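Local coordinates for protein ribonuclease VapC2 (Rickettsia felis, PDB 3ZVK) that cuts single-stranded RNA as the magnesium-dependent toxin of a type II toxin-antitoxin pair and is held in complex with its antitoxin VapB2, at residues 3-6 against 7-11; 59-62 against 63-67; 71-75 against 76-80; 82-85 against 86-90. The protein carries 1 engineered substitution. One frame throughout, in Å; residues are numbered along the deposited sequence.

Contact 1: residues 3-6 against 7-11; sequences YMLG and TNICV. Engineered in segment 3-6: Gly6 (natural residue Asp).
The carbonyl oxygen of Gly6 accepts a hydrogen bond from the amide of Cys10, Cys10 N to Gly6 O 3.2 Å with an N-H...O angle of 158°. Gly6 sits at the N-cap of helix 7-16, where the first strand of the PIN domain, 2-5, runs into its first helix; the axes of the short segments 3-5 and 7-11 run at 71° to each other. The natural aspartate at this position probably binds magnesium, but here an engineered glycine replaces it, so no carboxylate is present. The bond opens the first helical turn, and Val11 N to Thr7 O continues it. The turn brings two apolar side chains back over the strand end. Leu5 CB, pointing at the helix, lies 3.8 Å from Ile9 CG2, the two side chains crossing at about a right angle. A branched isoleucine suits this place: with CG1 beside the backbone N (chi1 -80°), CG2 is left to face Leu5, while CG1 leads away. Val114 of strand 112-115 touches both residues, and Ile36 of strand 33-37 packs on Leu5 and Cys10. Small enough to fit beside the carbonyl, the Cys10 thiol rests its SG 3.8 Å from Leu5 CB.

Contact 2: residues 59-62 against 63-67; sequences SKLD and IFLSR
Residues 59-62 and 63-65 belong to one helix, 54-65, and three backbone bonds tie its successive turns: Ile63 N to Ser59 O, Phe64 N to Lys60 O and Leu65 N to Leu61 O, each 3.0 Å. Ser66 N lies 3.2 Å from Asp62 O with an N-H...O angle of only 127°, a weak bond, and its second bond, to Ile63 O, is weak too. The hydroxyl of Ser66 makes a shorter one: OG turns between its own backbone N and carbonyl carbon (chi1 70°), from where it donates to Ile63 O at 2.6 Å. A serine suits this place, its short arm reaching back to a main-chain oxygen.

Leu61 and Leu65, one turn apart, lean together on the side facing helix 38-50. Leu61 CD1 touches Leu65 CG at 3.9 Å; Leu61 carries CG anti to its backbone N, whereas Leu65 CG lies beside its own (chi1 -57°), and the two flexible branches slant across one another. Phe64 departs from this pair: its ring packs on Ala13 and Ile14 of helix 7-16. The polar ends look elsewhere, Lys60 NZ to Ile14 O and Asp62 OD1 to Gln58 NE2. Ile63 lays its CG1 3.4 Å from Ser59 O and meets Ile56 of a VapB2 antitoxin chain. This is i to i+4 packing along an alpha helix, here a PIN-domain helix packed between the toxin core, where Leu61, Phe64 and Leu65 meet helices 7-16 and 38-50, and the VapB2 antitoxin.

Contact 3: residues 71-75 against 76-80; sequences IDFSA and KCTFY
With chi1 at -177°, Phe73 holds CG anti to its backbone N and sends its ring over the start of the helix, where Cys77, its SG beside the backbone N (chi1 -46°), comes up against one ring face. Cys77 CB lies 3.9 Å from the ring centroid, a CH-pi contact, and SG follows at 4.6 Å, also over the face, in a sulfur-aromatic contact. Cysteine suits this spot because it is slim and polarisable. The CG2 methyl of Thr78 approaches the ring obliquely, 4.1 Å from Phe73 CE2. Residues 71-75 lead from strand 69-71, outermost of the PIN-domain sheet within this chain, into helix 75-90, and the first turn is tied i to i+3: Cys77 N donates to Ser74 O at 3.1 Å, from above the carbonyl plane. Ala75 O is gripped twice by one residue. Thr78 OG1 donates to it in the carbonyl plane at 2.6 Å, and Thr78 N, above that plane, at 3.3 Å. His105 meets the Phe73 ring edge-to-face, while Ile39 of the second toxin subunit packs on Phe73. Ser74, small enough to sit beside the lysine chain, has its OG 3.4 Å from Lys76 CG, and the extended lysine runs on to a salt bridge between NZ and Glu109.

Contact 4: residues 82-85 against 86-90; sequences GELR and TELEQ
Arg85 reaches Glu89, one helical turn on, along most of its length. CB stays close to the backbone, 3.2 Å from Thr86 N. CG, anti to the backbone N (chi1 -168°), passes 3.6 Å from Glu89 OE2, and CD continues the extended chain alongside the same oxygen. NE then donates to OE2 at 3.2 Å in a nearly straight hydrogen bond (N-H...O 174°) that forms part of a salt bridge. The oxygen lies at the guanidinium edge, in its plane, but is approached from above the carboxylate plane, the two flat groups being 68° apart. At the tip, NH1 bonds to Tyr81 OH, and Tyr46 of the second toxin subunit forms a cation-pi contact with the guanidinium and a hydrogen bond with Glu89 OE1. A long arginine and an extended glutamate are well matched here, since each can satisfy its neighbour and still reach the subunit interface.

This is an i to i+4 salt bridge on helix 75-90 of the PIN domain, whose turns are tied by regular backbone bonds, such as Leu88 N to Leu84 O at 2.9 Å. Gly82 O takes two donors from Thr86, its amide N and its OG1, the hydroxyl at 2.9 Å and nearly in line with the C=O. Ser49 of the second subunit also bonds to both Gly82 O and Thr86 OG1. Turned instead toward helix 97-109, Leu84 and Leu88 bring their CD1 methyls within 3.9 Å of each other and pack on Leu100.

In the fold
Contact 1 is the innermost, its centre about 4 Å from the centre of the chain, and two others reach it. Phe64 of contact 2 packs against it, CE2 standing 3.5 Å from Cys10 SG and CZ 4.0 Å from Leu5 CD1, while Met4 CE touches Ile71 CD1 of contact 3 at 4.0 Å. Gly6, the engineered replacement of a predicted magnesium-binding aspartate, lies in contact 1; the side chain of Phe64 is about 9 Å from Gly6. Contacts 3 and 4 share helix 75-90, with centres about 16 Å apart, and both face the second toxin subunit. Contacts 2 and 4, about 34 Å apart between centres, lie on opposite sides of the chain's centre.

Contact 1: residues 3-6 against 7-11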
loop_
_atom_site.group_PDB
_atom_site.type_symbol
_atom_site.label_atom_id
_atom_site.label_comp_id
_atom_site.label_asym_id
_atom_site.label_seq_id
_atom_site.Cartn_x
_atom_site.Cartn_y
_atom_site.Cartn_z
ATOM N N TYR A 3 -8.177 5.763 29.893
ATOM C CA TYR A 3 -9.505 5.514 30.420
ATOM C C TYR A 3 -10.392 5.269 29.208
ATOM O O TYR A 3 -10.558 6.167 28.388
ATOM C CB TYR A 3 -10.020 6.714 31.219
ATOM C CG TYR A 3 -9.491 6.756 32.633
ATOM C CD1 TYR A 3 -8.236 7.289 32.913
ATOM C CD2 TYR A 3 -10.239 6.237 33.701
ATOM C CE1 TYR A 3 -7.740 7.324 34.216
ATOM C CE2 TYR A 3 -9.757 6.276 35.005
ATOM C CZ TYR A 3 -8.506 6.835 35.262
ATOM O OH TYR A 3 -7.987 6.902 36.544
ATOM N N MET A 4 -10.916 4.054 29.056
ATOM C CA MET A 4 -11.810 3.720 27.946
ATOM C C MET A 4 -13.238 3.730 28.475
ATOM O O MET A 4 -13.512 3.116 29.519
ATOM C CB MET A 4 -11.452 2.360 27.329
ATOM C CG MET A 4 -10.062 2.326 26.760
ATOM S SD MET A 4 -9.654 0.881 25.779
ATOM C CE MET A 4 -10.381 1.352 24.230
ATOM N N LEU A 5 -14.137 4.473 27.814
ATOM C CA LEU A 5 -15.542 4.522 28.275
ATOM C C LEU A 5 -16.357 3.436 27.607
ATOM O O LEU A 5 -16.185 3.164 26.407
ATOM C CB LEU A 5 -16.207 5.896 28.009
ATOM C CG LEU A 5 -15.386 7.131 28.296
ATOM C CD1 LEU A 5 -16.059 8.370 27.696
ATOM C CD2 LEU A 5 -15.131 7.275 29.795
ATOM N N GLY A 6 -17.205 2.806 28.401
ATOM C CA GLY A 6 -18.125 1.762 27.949
ATOM C C GLY A 6 -19.327 2.393 27.273
ATOM O O GLY A 6 -19.491 3.619 27.295
ATOM N N THR A 7 -20.164 1.572 26.660
ATOM C CA THR A 7 -21.334 2.022 25.901
ATOM C C THR A 7 -22.333 2.772 26.785
ATOM O O THR A 7 -22.783 3.852 26.393
ATOM C CB THR A 7 -21.957 0.834 25.133
ATOM O OG1 THR A 7 -20.922 0.208 24.365
ATOM C CG2 THR A 7 -23.103 1.259 24.199
ATOM N N ASN A 8 -22.674 2.200 27.958
ATOM C CA ASN A 8 -23.612 2.769 28.922
ATOM C C ASN A 8 -23.205 4.156 29.383
ATOM O O ASN A 8 -24.065 5.025 29.426
ATOM C CB ASN A 8 -23.803 1.845 30.134
ATOM C CG ASN A 8 -24.423 0.487 29.928
ATOM O OD1 ASN A 8 -24.447 -0.304 30.865
ATOM N ND2 ASN A 8 -25.043 0.185 28.795
ATOM N N ILE A 9 -21.904 4.384 29.668
ATOM C CA ILE A 9 -21.362 5.689 30.058
ATOM C C ILE A 9 -21.612 6.678 28.938
ATOM O O ILE A 9 -22.096 7.773 29.217
ATOM C CB ILE A 9 -19.849 5.606 30.453
ATOM C CG1 ILE A 9 -19.686 5.084 31.904
ATOM C CG2 ILE A 9 -19.117 6.935 30.269
ATOM C CD1 ILE A 9 -20.109 6.043 33.085
ATOM N N CYS A 10 -21.314 6.258 27.666
ATOM C CA CYS A 10 -21.435 7.084 26.473
ATOM C C CYS A 10 -22.877 7.486 26.178
ATOM O O CYS A 10 -23.115 8.678 25.953
ATOM C CB CYS A 10 -20.750 6.437 25.279
ATOM S SG CYS A 10 -18.947 6.402 25.381
ATOM N N VAL A 11 -23.828 6.502 26.201
ATOM C CA VAL A 11 -25.266 6.691 25.997
ATOM C C VAL A 11 -25.862 7.650 27.065
ATOM O O VAL A 11 -26.567 8.595 26.706
ATOM C CB VAL A 11 -26.036 5.348 25.894
ATOM C CG1 VAL A 11 -27.561 5.575 25.849
ATOM C CG2 VAL A 11 -25.608 4.567 24.648
#

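Contact 2: residues 59-62 against 63-67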
loop_
_atom_site.group_PDB
_atom_site.type_symbol
_atom_site.label_atom_id
_atom_site.label_comp_id
_atom_site.label_asym_id
_atom_site.label_seq_id
_atom_site.Cartn_x
_atom_site.Cartn_y
_atom_site.Cartn_z
ATOM N N SER A 59 -25.148 14.580 15.282
ATOM C CA SER A 59 -24.554 15.828 15.727
ATOM C C SER A 59 -24.060 15.726 17.156
ATOM O O SER A 59 -22.909 16.079 17.408
ATOM C CB SER A 59 -25.550 16.974 15.612
ATOM O OG SER A 59 -25.853 17.232 14.254
ATOM N N LYS A 60 -24.904 15.228 18.079
ATOM C CA LYS A 60 -24.587 15.051 19.496
ATOM C C LYS A 60 -23.443 14.054 19.671
ATOM O O LYS A 60 -22.527 14.325 20.436
ATOM C CB LYS A 60 -25.826 14.564 20.279
ATOM C CG LYS A 60 -26.840 15.633 20.618
ATOM C CD LYS A 60 -28.078 14.987 21.228
ATOM C CE LYS A 60 -28.006 14.960 22.738
ATOM N NZ LYS A 60 -29.166 14.271 23.339
ATOM N N LEU A 61 -23.481 12.926 18.943
ATOM C CA LEU A 61 -22.421 11.922 18.955
ATOM C C LEU A 61 -21.104 12.550 18.438
ATOM O O LEU A 61 -20.076 12.358 19.079
ATOM C CB LEU A 61 -22.841 10.682 18.118
ATOM C CG LEU A 61 -21.777 9.569 17.890
ATOM C CD1 LEU A 61 -21.206 9.069 19.209
ATOM C CD2 LEU A 61 -22.330 8.437 17.036
ATOM N N ASP A 62 -21.141 13.324 17.325
ATOM C CA ASP A 62 -19.956 13.980 16.743
ATOM C C ASP A 62 -19.286 14.934 17.753
ATOM O O ASP A 62 -18.059 14.929 17.862
ATOM C CB ASP A 62 -20.300 14.730 15.436
ATOM C CG ASP A 62 -20.779 13.877 14.264
ATOM O OD1 ASP A 62 -20.626 12.634 14.325
ATOM O OD2 ASP A 62 -21.304 14.461 13.272
ATOM N N ILE A 63 -20.102 15.708 18.519
ATOM C CA ILE A 63 -19.664 16.636 19.568
ATOM C C ILE A 63 -19.001 15.866 20.723
ATOM O O ILE A 63 -17.941 16.265 21.221
ATOM C CB ILE A 63 -20.848 17.515 20.025
ATOM C CG1 ILE A 63 -21.160 18.564 18.940
ATOM C CG2 ILE A 63 -20.551 18.217 21.333
ATOM C CD1 ILE A 63 -22.527 19.127 19.001
ATOM N N PHE A 64 -19.607 14.749 21.109
ATOM C CA PHE A 64 -19.133 13.872 22.172
ATOM C C PHE A 64 -17.752 13.294 21.846
ATOM O O PHE A 64 -16.875 13.274 22.720
ATOM C CB PHE A 64 -20.186 12.765 22.460
ATOM C CG PHE A 64 -19.836 11.874 23.624
ATOM C CD1 PHE A 64 -19.851 12.357 24.919
ATOM C CD2 PHE A 64 -19.404 10.579 23.416
ATOM C CE1 PHE A 64 -19.429 11.555 25.985
ATOM C CE2 PHE A 64 -19.029 9.766 24.487
ATOM C CZ PHE A 64 -19.028 10.264 25.761
ATOM N N LEU A 65 -17.536 12.909 20.575
ATOM C CA LEU A 65 -16.290 12.310 20.091
ATOM C C LEU A 65 -15.153 13.299 19.903
ATOM O O LEU A 65 -13.992 12.873 19.876
ATOM C CB LEU A 65 -16.517 11.551 18.757
ATOM C CG LEU A 65 -17.552 10.435 18.704
ATOM C CD1 LEU A 65 -17.811 10.003 17.274
ATOM C CD2 LEU A 65 -17.151 9.261 19.559
ATOM N N SER A 66 -15.466 14.607 19.768
ATOM C CA SER A 66 -14.464 15.652 19.572
ATOM C C SER A 66 -13.287 15.670 20.549
ATOM O O SER A 66 -12.183 16.022 20.114
ATOM C CB SER A 66 -15.107 17.027 19.440
ATOM O OG SER A 66 -15.656 17.464 20.660
ATOM N N ARG A 67 -13.479 15.301 21.851
ATOM C CA ARG A 67 -12.355 15.318 22.810
ATOM C C ARG A 67 -11.899 13.909 23.254
ATOM O O ARG A 67 -11.058 13.785 24.141
ATOM C CB ARG A 67 -12.605 16.284 23.970
ATOM C CG ARG A 67 -12.975 17.680 23.498
ATOM C CD ARG A 67 -12.964 18.746 24.584
ATOM N NE ARG A 67 -11.633 18.987 25.162
ATOM C CZ ARG A 67 -10.657 19.656 24.558
ATOM N NH1 ARG A 67 -10.840 20.155 23.347
ATOM N NH2 ARG A 67 -9.489 19.816 25.154
#

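Contact 3: residues 71-75 against 76-80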
loop_
_atom_site.group_PDB
_atom_site.type_symbol
_atom_site.label_atom_id
_atom_site.label_comp_id
_atom_site.label_asym_id
_atom_site.label_seq_id
_atom_site.Cartn_x
_atom_site.Cartn_y
_atom_site.Cartn_z
ATOM N N ILE A 71 -10.190 4.154 19.462
ATOM C CA ILE A 71 -9.158 3.127 19.329
ATOM C C ILE A 71 -9.720 1.941 18.572
ATOM O O ILE A 71 -10.737 1.390 18.972
ATOM C CB ILE A 71 -8.517 2.720 20.696
ATOM C CG1 ILE A 71 -7.973 3.959 21.469
ATOM C CG2 ILE A 71 -7.413 1.646 20.499
ATOM C CD1 ILE A 71 -7.439 3.668 22.868
ATOM N N ASP A 72 -9.056 1.558 17.476
ATOM C CA ASP A 72 -9.445 0.426 16.639
ATOM C C ASP A 72 -9.272 -0.910 17.374
ATOM O O ASP A 72 -8.306 -1.073 18.133
ATOM C CB ASP A 72 -8.637 0.432 15.327
ATOM C CG ASP A 72 -8.918 1.642 14.425
ATOM O OD1 ASP A 72 -9.965 2.349 14.650
ATOM O OD2 ASP A 72 -8.087 1.904 13.502
ATOM N N PHE A 73 -10.229 -1.845 17.187
ATOM C CA PHE A 73 -10.125 -3.161 17.818
ATOM C C PHE A 73 -9.076 -3.923 16.998
ATOM O O PHE A 73 -9.300 -4.264 15.839
ATOM C CB PHE A 73 -11.478 -3.877 17.867
ATOM C CG PHE A 73 -11.413 -5.198 18.586
ATOM C CD1 PHE A 73 -11.572 -5.263 19.959
ATOM C CD2 PHE A 73 -11.168 -6.386 17.884
ATOM C CE1 PHE A 73 -11.499 -6.496 20.635
ATOM C CE2 PHE A 73 -11.084 -7.614 18.553
ATOM C CZ PHE A 73 -11.237 -7.662 19.931
ATOM N N SER A 74 -7.903 -4.097 17.583
ATOM C CA SER A 74 -6.725 -4.681 16.937
ATOM C C SER A 74 -6.453 -6.135 17.247
ATOM O O SER A 74 -7.030 -6.673 18.159
ATOM C CB SER A 74 -5.496 -3.846 17.281
ATOM O OG SER A 74 -5.419 -3.730 18.695
ATOM N N ALA A 75 -5.534 -6.748 16.513
ATOM C CA ALA A 75 -5.122 -8.137 16.667
ATOM C C ALA A 75 -4.610 -8.462 18.078
ATOM O O ALA A 75 -4.827 -9.575 18.547
ATOM C CB ALA A 75 -4.075 -8.490 15.625
ATOM N N LYS A 76 -3.988 -7.491 18.777
ATOM C CA LYS A 76 -3.500 -7.705 20.138
ATOM C C LYS A 76 -4.619 -8.002 21.139
ATOM O O LYS A 76 -4.375 -8.738 22.095
ATOM C CB LYS A 76 -2.554 -6.589 20.619
ATOM C CG LYS A 76 -3.188 -5.224 20.839
ATOM C CD LYS A 76 -2.411 -4.410 21.858
ATOM C CE LYS A 76 -2.889 -2.985 21.893
ATOM N NZ LYS A 76 -2.091 -2.159 22.826
ATOM N N CYS A 77 -5.859 -7.510 20.880
ATOM C CA CYS A 77 -7.030 -7.731 21.745
ATOM C C CYS A 77 -7.598 -9.124 21.652
ATOM O O CYS A 77 -8.226 -9.586 22.606
ATOM C CB CYS A 77 -8.117 -6.701 21.471
ATOM S SG CYS A 77 -7.522 -5.006 21.347
ATOM N N THR A 78 -7.444 -9.757 20.477
ATOM C CA THR A 78 -7.977 -11.080 20.152
ATOM C C THR A 78 -7.600 -12.203 21.147
ATOM O O THR A 78 -8.475 -13.015 21.491
ATOM C CB THR A 78 -7.697 -11.418 18.687
ATOM O OG1 THR A 78 -6.300 -11.676 18.511
ATOM C CG2 THR A 78 -8.147 -10.321 17.744
ATOM N N PHE A 79 -6.316 -12.257 21.606
ATOM C CA PHE A 79 -5.867 -13.277 22.562
ATOM C C PHE A 79 -6.608 -13.155 23.901
ATOM O O PHE A 79 -7.040 -14.170 24.459
ATOM C CB PHE A 79 -4.338 -13.255 22.767
ATOM C CG PHE A 79 -3.881 -14.117 23.926
ATOM C CD1 PHE A 79 -3.784 -15.496 23.793
ATOM C CD2 PHE A 79 -3.592 -13.551 25.162
ATOM C CE1 PHE A 79 -3.405 -16.296 24.879
ATOM C CE2 PHE A 79 -3.206 -14.348 26.243
ATOM C CZ PHE A 79 -3.107 -15.715 26.091
ATOM N N TYR A 80 -6.773 -11.913 24.385
ATOM C CA TYR A 80 -7.462 -11.590 25.635
ATOM C C TYR A 80 -8.925 -11.930 25.569
ATOM O O TYR A 80 -9.444 -12.504 26.525
ATOM C CB TYR A 80 -7.224 -10.133 26.044
ATOM C CG TYR A 80 -5.753 -9.827 26.219
ATOM C CD1 TYR A 80 -5.065 -10.241 27.356
ATOM C CD2 TYR A 80 -5.024 -9.211 25.205
ATOM C CE1 TYR A 80 -3.701 -9.988 27.509
ATOM C CE2 TYR A 80 -3.656 -8.965 25.342
ATOM C CZ TYR A 80 -3.001 -9.356 26.497
ATOM O OH TYR A 80 -1.668 -9.095 26.656
#

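Contact 4: residues 82-85 against 86-90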
loop_
_atom_site.group_PDB
_atom_site.type_symbol
_atom_site.label_atom_id
_atom_site.label_comp_id
_atom_site.label_asym_id
_atom_site.label_seq_id
_atom_site.Cartn_x
_atom_site.Cartn_y
_atom_site.Cartn_z
ATOM N N GLY A 82 -10.352 -14.308 23.613
ATOM C CA GLY A 82 -10.422 -15.761 23.606
ATOM C C GLY A 82 -10.320 -16.353 24.990
ATOM O O GLY A 82 -11.105 -17.236 25.340
ATOM N N GLU A 83 -9.370 -15.835 25.794
ATOM C CA GLU A 83 -9.128 -16.276 27.171
ATOM C C GLU A 83 -10.274 -15.892 28.113
ATOM O O GLU A 83 -10.710 -16.723 28.905
ATOM C CB GLU A 83 -7.779 -15.734 27.684
ATOM C CG GLU A 83 -6.569 -16.375 27.032
ATOM C CD GLU A 83 -6.283 -17.805 27.455
ATOM O OE1 GLU A 83 -5.714 -17.995 28.554
ATOM O OE2 GLU A 83 -6.604 -18.733 26.679
ATOM N N LEU A 84 -10.759 -14.650 28.013
ATOM C CA LEU A 84 -11.850 -14.109 28.817
ATOM C C LEU A 84 -13.188 -14.830 28.547
ATOM O O LEU A 84 -13.861 -15.244 29.494
ATOM C CB LEU A 84 -11.965 -12.579 28.598
ATOM C CG LEU A 84 -13.079 -11.825 29.340
ATOM C CD1 LEU A 84 -12.965 -12.002 30.849
ATOM C CD2 LEU A 84 -13.071 -10.349 28.985
ATOM N N ARG A 85 -13.554 -15.006 27.265
ATOM C CA ARG A 85 -14.793 -15.682 26.876
ATOM C C ARG A 85 -14.833 -17.108 27.398
ATOM O O ARG A 85 -15.851 -17.523 27.956
ATOM C CB ARG A 85 -15.000 -15.635 25.349
ATOM C CG ARG A 85 -16.399 -16.071 24.972
ATOM C CD ARG A 85 -16.749 -15.789 23.545
ATOM N NE ARG A 85 -17.840 -16.659 23.123
ATOM C CZ ARG A 85 -18.287 -16.756 21.883
ATOM N NH1 ARG A 85 -17.741 -16.038 20.915
ATOM N NH2 ARG A 85 -19.260 -17.599 21.592
ATOM N N THR A 86 -13.716 -17.849 27.243
ATOM C CA THR A 86 -13.577 -19.232 27.707
ATOM C C THR A 86 -13.735 -19.312 29.226
ATOM O O THR A 86 -14.478 -20.166 29.708
ATOM C CB THR A 86 -12.250 -19.823 27.210
ATOM O OG1 THR A 86 -12.267 -19.808 25.785
ATOM C CG2 THR A 86 -12.004 -21.246 27.705
ATOM N N GLU A 87 -13.036 -18.426 29.971
ATOM C CA GLU A 87 -13.086 -18.373 31.432
ATOM C C GLU A 87 -14.499 -18.067 31.942
ATOM O O GLU A 87 -14.984 -18.765 32.826
ATOM C CB GLU A 87 -12.067 -17.369 31.987
ATOM C CG GLU A 87 -11.865 -17.514 33.490
ATOM C CD GLU A 87 -10.894 -16.566 34.171
ATOM O OE1 GLU A 87 -10.251 -15.743 33.475
ATOM O OE2 GLU A 87 -10.792 -16.642 35.418
ATOM N N LEU A 88 -15.166 -17.053 31.368
ATOM C CA LEU A 88 -16.532 -16.681 31.750
ATOM C C LEU A 88 -17.534 -17.813 31.530
ATOM O O LEU A 88 -18.364 -18.045 32.400
ATOM C CB LEU A 88 -16.975 -15.372 31.057
ATOM C CG LEU A 88 -16.214 -14.111 31.482
ATOM C CD1 LEU A 88 -16.712 -12.929 30.769
ATOM C CD2 LEU A 88 -16.280 -13.882 32.994
ATOM N N GLU A 89 -17.424 -18.558 30.414
ATOM C CA GLU A 89 -18.297 -19.700 30.138
ATOM C C GLU A 89 -18.005 -20.860 31.091
ATOM O O GLU A 89 -18.948 -21.485 31.594
ATOM C CB GLU A 89 -18.209 -20.136 28.677
ATOM C CG GLU A 89 -18.802 -19.098 27.733
ATOM C CD GLU A 89 -18.709 -19.370 26.243
ATOM O OE1 GLU A 89 -18.310 -20.494 25.854
ATOM O OE2 GLU A 89 -19.070 -18.462 25.462
ATOM N N GLN A 90 -16.710 -21.111 31.386
ATOM C CA GLN A 90 -16.283 -22.139 32.337
ATOM C C GLN A 90 -16.949 -21.906 33.703
ATOM O O GLN A 90 -17.341 -22.877 34.354
ATOM C CB GLN A 90 -14.768 -22.108 32.498
ATOM C CG GLN A 90 -14.051 -23.347 32.000
ATOM C CD GLN A 90 -12.552 -23.130 32.046
ATOM O OE1 GLN A 90 -11.983 -22.315 31.324
ATOM N NE2 GLN A 90 -11.865 -23.889 32.890
#